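Local coordinates for sugar ABC transporter substrate-binding protein (Treponema pallidum subsp. pallidum, PDB 5U2P) that probably binds a solute, perhaps a sugar, in the periplasm for delivery to an ABC transporter, although its true ligand is not established, at residues D116-P120 against I367-V372; L131-A136 against H341-F347. All coordinates share one frame; numbering follows the deposited sequence.

Contact 1: residues D116-P120 against I367-V372; sequences DLLIP and IEKGKV
With CG1 of I119 set opposite its own carbonyl carbon (chi1 -46°) and the chain extended beyond (chi2 168°), the isoleucine sends CD1 across to V372, where it ends 3.7 Å from CG2. CG1 of V372 lies opposite its backbone N (chi1 -174°), which leaves CG2 beside that N and turned to the isoleucine, and the two side chains meet at about a right angle. CD1 of I119 also lies 4.3 Å from CG2 of I367. L118 works the other flank: its CD2 rests 3.8 Å from CA of E368 and touches the CG methylene of the same residue, well short of the carboxylate. Between these apolar patches the backbones come close without a direct hydrogen bond. The L118 carbonyl O lies 3.0 Å from CA of G370, the positive-phi residue of a Schellman motif, whose N returns to I367 O. One water lies between the segments, 2.8 Å from L118 O and 2.9 Å from E368 O, near more acceptors than it has protons for; R348 also bonds the latter oxygen. The loop 116-120 thus packs where helix 360-367 ends and the chain turns into strand 372-374, with F363 of the helix against L118 and I139 of strand 138-145 against I367 and V372.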
loop_
_atom_site.group_PDB
_atom_site.type_symbol
_atom_site.label_atom_id
_atom_site.label_comp_id
_atom_site.label_asym_id
_atom_site.label_seq_id
_atom_site.Cartn_x
_atom_site.Cartn_y
_atom_site.Cartn_z
ATOM N N ASP A 116 -1.987 19.454 -1.418
ATOM C CA ASP A 116 -2.189 18.909 -2.757
ATOM C C ASP A 116 -1.886 17.404 -2.810
ATOM O O ASP A 116 -2.214 16.726 -3.781
ATOM C CB ASP A 116 -1.312 19.642 -3.765
ATOM C CG ASP A 116 -1.730 21.086 -3.977
ATOM O OD1 ASP A 116 -2.941 21.387 -3.868
ATOM O OD2 ASP A 116 -0.837 21.911 -4.271
ATOM N N LEU A 117 -1.270 16.873 -1.762
ATOM C CA LEU A 117 -1.017 15.436 -1.701
ATOM C C LEU A 117 -2.302 14.632 -1.541
ATOM O O LEU A 117 -3.194 15.021 -0.788
ATOM C CB LEU A 117 -0.090 15.109 -0.538
ATOM C CG LEU A 117 1.334 15.654 -0.638
ATOM C CD1 LEU A 117 2.033 15.457 0.687
ATOM C CD2 LEU A 117 2.082 14.977 -1.762
ATOM N N LEU A 118 -2.372 13.480 -2.206
ATOM C CA LEU A 118 -3.529 12.614 -2.072
ATOM C C LEU A 118 -3.519 11.898 -0.725
ATOM O O LEU A 118 -4.533 11.871 -0.020
ATOM C CB LEU A 118 -3.569 11.604 -3.219
ATOM C CG LEU A 118 -3.751 12.236 -4.606
ATOM C CD1 LEU A 118 -3.580 11.226 -5.729
ATOM C CD2 LEU A 118 -5.097 12.927 -4.730
ATOM N N ILE A 119 -2.381 11.295 -0.395
ATOM C CA ILE A 119 -2.207 10.534 0.844
ATOM C C ILE A 119 -0.889 10.975 1.492
ATOM O O ILE A 119 0.161 10.366 1.244
ATOM C CB ILE A 119 -2.172 9.003 0.604
ATOM C CG1 ILE A 119 -3.282 8.549 -0.343
ATOM C CG2 ILE A 119 -2.252 8.273 1.949
ATOM C CD1 ILE A 119 -3.112 7.110 -0.829
ATOM N N PRO A 120 -0.919 12.068 2.265
ATOM C CA PRO A 120 0.363 12.573 2.772
ATOM C C PRO A 120 1.110 11.508 3.577
ATOM O O PRO A 120 0.517 10.884 4.460
ATOM C CB PRO A 120 -0.042 13.762 3.656
ATOM C CG PRO A 120 -1.397 14.149 3.208
ATOM C CD PRO A 120 -2.056 12.911 2.673
ATOM N N ILE A 367 -9.313 7.563 -2.308
ATOM C CA ILE A 367 -7.903 7.886 -2.535
ATOM C C ILE A 367 -7.719 9.405 -2.615
ATOM O O ILE A 367 -6.826 9.960 -1.976
ATOM C CB ILE A 367 -7.348 7.187 -3.804
ATOM C CG1 ILE A 367 -7.456 5.659 -3.657
ATOM C CG2 ILE A 367 -5.893 7.602 -4.031
ATOM C CD1 ILE A 367 -7.238 4.858 -4.960
ATOM N N GLU A 368 -8.588 10.089 -3.349
ATOM C CA GLU A 368 -8.452 11.539 -3.503
ATOM C C GLU A 368 -8.623 12.287 -2.181
ATOM O O GLU A 368 -8.136 13.409 -2.026
ATOM C CB GLU A 368 -9.458 12.062 -4.528
ATOM C CG GLU A 368 -8.803 12.666 -5.743
ATOM C CD GLU A 368 -9.805 13.138 -6.783
ATOM O OE1 GLU A 368 -11.027 12.981 -6.564
ATOM O OE2 GLU A 368 -9.360 13.668 -7.822
ATOM N N LYS A 369 -9.298 11.648 -1.231
ATOM C CA LYS A 369 -9.579 12.240 0.069
ATOM C C LYS A 369 -8.600 11.775 1.128
ATOM O O LYS A 369 -8.735 12.115 2.305
ATOM C CB LYS A 369 -11.002 11.895 0.511
ATOM C CG LYS A 369 -12.065 12.217 -0.534
ATOM C CD LYS A 369 -13.473 12.052 0.015
ATOM C CE LYS A 369 -14.520 12.413 -1.021
ATOM N NZ LYS A 369 -15.891 12.375 -0.446
ATOM N N GLY A 370 -7.619 10.979 0.720
ATOM C CA GLY A 370 -6.602 10.512 1.642
ATOM C C GLY A 370 -7.057 9.444 2.621
ATOM O O GLY A 370 -6.359 9.176 3.610
ATOM N N LYS A 371 -8.191 8.806 2.312
ATOM C CA LYS A 371 -8.771 7.770 3.158
ATOM C C LYS A 371 -8.121 6.421 2.875
ATOM O O LYS A 371 -8.787 5.486 2.433
ATOM C CB LYS A 371 -10.286 7.688 2.940
ATOM C CG LYS A 371 -11.072 8.896 3.458
ATOM C CD LYS A 371 -12.535 8.802 3.016
ATOM C CE LYS A 371 -13.416 9.816 3.717
ATOM N NZ LYS A 371 -12.955 11.194 3.463
ATOM N N VAL A 372 -6.825 6.333 3.150
ATOM C CA VAL A 372 -6.039 5.113 2.924
ATOM C C VAL A 372 -4.982 5.005 4.024
ATOM O O VAL A 372 -4.306 5.992 4.315
ATOM C CB VAL A 372 -5.313 5.114 1.543
ATOM C CG1 VAL A 372 -4.634 3.769 1.289
ATOM C CG2 VAL A 372 -6.263 5.502 0.401
HETATM O O HOH W 1 -6.313 13.975 0.179
#

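Contact 2: residues L131-A136 against H341-F347; sequences LPLNCA and HKGLPAF
N134 and H341 meet through the carboxamide and an imidazole edge: NE2 donates to OD1 at 2.9 Å with a nearly straight N-H...O angle of 164°, the oxygen lying in the ring plane. Chi1 of -60° carries the N134 amide toward 341-347, and its turn about CB-CG (chi2 94°) points OD1 at H341 and ND2 at the backbone oxygens L344 O (2.9 Å) and K342 O (3.1 Å), to which it gives bonds. Three bonds therefore fix the amide's rotation, while F337 stacks on the H341 ring. Close packing follows toward A346, whose CB sits 3.3 Å from P132 O and also touches the proline ring. L131 CD1 reaches F347 CZ, and C135 SG packs 3.7 Å from L344 CB; the C135 N bond to P345 O is weak. The side of K342 and G343 is looser and more exposed. There one water joins K342 O, with a weak bond to N134 OD1, and another bridges A136 O and L344 N, 2.7 Å from each. The arrangement ties the edge strand 131-132 of a five-stranded mixed sheet, and the turn that follows it, to the irregular segment 341-347, near the passage between the two lobes that are typical of periplasmic solute-binding proteins.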
loop_
_atom_site.group_PDB
_atom_site.type_symbol
_atom_site.label_atom_id
_atom_site.label_comp_id
_atom_site.label_asym_id
_atom_site.label_seq_id
_atom_site.Cartn_x
_atom_site.Cartn_y
_atom_site.Cartn_z
ATOM N N LEU A 131 8.899 14.655 -0.108
ATOM C CA LEU A 131 7.994 14.735 -1.247
ATOM C C LEU A 131 7.893 13.357 -1.914
ATOM O O LEU A 131 8.880 12.854 -2.444
ATOM C CB LEU A 131 8.482 15.767 -2.239
ATOM C CG LEU A 131 7.602 15.972 -3.495
ATOM C CD1 LEU A 131 7.655 17.428 -3.912
ATOM C CD2 LEU A 131 8.055 15.072 -4.621
ATOM N N PRO A 132 6.702 12.744 -1.890
ATOM C CA PRO A 132 6.537 11.397 -2.435
ATOM C C PRO A 132 6.394 11.386 -3.938
ATOM O O PRO A 132 5.863 12.343 -4.491
ATOM C CB PRO A 132 5.247 10.919 -1.786
ATOM C CG PRO A 132 4.482 12.146 -1.588
ATOM C CD PRO A 132 5.443 13.240 -1.308
ATOM N N LEU A 133 6.870 10.317 -4.571
ATOM C CA LEU A 133 6.750 10.150 -6.019
ATOM C C LEU A 133 5.466 9.442 -6.453
ATOM O O LEU A 133 5.122 9.449 -7.643
ATOM C CB LEU A 133 7.957 9.377 -6.535
ATOM C CG LEU A 133 9.305 9.992 -6.173
ATOM C CD1 LEU A 133 10.432 9.176 -6.790
ATOM C CD2 LEU A 133 9.390 11.458 -6.587
ATOM N N ASN A 134 4.768 8.836 -5.492
ATOM C CA ASN A 134 3.476 8.166 -5.691
ATOM C C ASN A 134 2.667 8.276 -4.401
ATOM O O ASN A 134 3.269 8.388 -3.329
ATOM C CB ASN A 134 3.653 6.675 -6.036
ATOM C CG ASN A 134 4.456 6.446 -7.312
ATOM O OD1 ASN A 134 5.668 6.249 -7.282
ATOM N ND2 ASN A 134 3.758 6.432 -8.447
ATOM N N CYS A 135 1.334 8.184 -4.457
ATOM C CA CYS A 135 0.561 8.204 -3.224
ATOM C C CYS A 135 0.577 6.841 -2.532
ATOM O O CYS A 135 0.495 6.752 -1.299
ATOM C CB CYS A 135 -0.888 8.656 -3.468
ATOM S SG CYS A 135 -1.947 7.515 -4.473
ATOM N N ALA A 136 0.739 5.787 -3.326
ATOM C CA ALA A 136 0.655 4.420 -2.836
ATOM C C ALA A 136 1.229 3.489 -3.870
ATOM O O ALA A 136 1.205 3.801 -5.064
ATOM C CB ALA A 136 -0.786 4.050 -2.521
ATOM N N HIS A 341 6.727 8.451 -15.413
ATOM C CA HIS A 341 6.712 7.707 -14.166
ATOM C C HIS A 341 5.439 6.887 -14.050
ATOM O O HIS A 341 4.345 7.396 -14.288
ATOM C CB HIS A 341 6.847 8.673 -12.986
ATOM C CG HIS A 341 7.087 7.993 -11.674
ATOM N ND1 HIS A 341 8.251 7.317 -11.388
ATOM C CD2 HIS A 341 6.306 7.883 -10.572
ATOM C CE1 HIS A 341 8.178 6.811 -10.169
ATOM N NE2 HIS A 341 7.009 7.144 -9.651
ATOM N N LYS A 342 5.596 5.615 -13.687
ATOM C CA LYS A 342 4.490 4.688 -13.540
ATOM C C LYS A 342 3.904 4.745 -12.137
ATOM O O LYS A 342 4.575 5.161 -11.170
ATOM C CB LYS A 342 4.957 3.261 -13.844
ATOM C CG LYS A 342 5.668 3.120 -15.182
ATOM C CD LYS A 342 6.159 1.690 -15.392
ATOM C CE LYS A 342 6.785 1.496 -16.775
ATOM N NZ LYS A 342 7.323 0.112 -16.969
ATOM N N GLY A 343 2.653 4.323 -12.028
ATOM C CA GLY A 343 2.021 4.166 -10.734
ATOM C C GLY A 343 1.010 5.257 -10.475
ATOM O O GLY A 343 0.740 6.102 -11.337
ATOM N N LEU A 344 0.425 5.211 -9.286
ATOM C CA LEU A 344 -0.593 6.161 -8.893
ATOM C C LEU A 344 0.047 7.526 -8.618
ATOM O O LEU A 344 1.163 7.600 -8.097
ATOM C CB LEU A 344 -1.355 5.637 -7.664
ATOM C CG LEU A 344 -2.210 4.384 -7.931
ATOM C CD1 LEU A 344 -2.709 3.804 -6.611
ATOM C CD2 LEU A 344 -3.376 4.698 -8.846
ATOM N N PRO A 345 -0.653 8.614 -8.973
ATOM C CA PRO A 345 -0.085 9.945 -8.751
ATOM C C PRO A 345 0.101 10.256 -7.268
ATOM O O PRO A 345 -0.548 9.655 -6.402
ATOM C CB PRO A 345 -1.125 10.883 -9.384
ATOM C CG PRO A 345 -2.409 10.139 -9.276
ATOM C CD PRO A 345 -2.034 8.692 -9.492
ATOM N N ALA A 346 0.975 11.209 -6.982
ATOM C CA ALA A 346 1.209 11.649 -5.602
ATOM C C ALA A 346 0.341 12.854 -5.263
ATOM O O ALA A 346 -0.054 13.057 -4.108
ATOM C CB ALA A 346 2.669 11.994 -5.403
ATOM N N PHE A 347 0.056 13.648 -6.291
ATOM C CA PHE A 347 -0.681 14.894 -6.148
ATOM C C PHE A 347 -2.024 14.907 -6.889
ATOM O O PHE A 347 -2.229 14.217 -7.893
ATOM C CB PHE A 347 0.179 16.072 -6.637
ATOM C CG PHE A 347 1.364 16.373 -5.752
ATOM C CD1 PHE A 347 1.272 17.317 -4.741
ATOM C CD2 PHE A 347 2.568 15.708 -5.935
ATOM C CE1 PHE A 347 2.355 17.589 -3.929
ATOM C CE2 PHE A 347 3.653 15.974 -5.129
ATOM C CZ PHE A 347 3.548 16.919 -4.118
HETATM O O HOH W 2 6.230 3.427 -9.186
HETATM O O HOH W 3 1.854 3.521 -7.706
#

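Contact 2 is the larger and more buried interface, whereas contact 1 is partly buried and closes a longer chain loop within which contact 2 is nested. Their centres lie 11 Å apart, and they touch directly: L118 N probably hydrogen-bonds to A346 O at 3.0 Å, while D116 and L117 pack on the F347 ring. Loop 116-120 is therefore shared ground, meeting the end of helix 360-367 on one side and segment 341-347 on another. The chemistry differs accordingly. Contact 1 relies on aliphatic packing with a water between backbone carbonyls; contact 2 adds direct side-chain hydrogen bonds through an asparagine amide next to an edge strand.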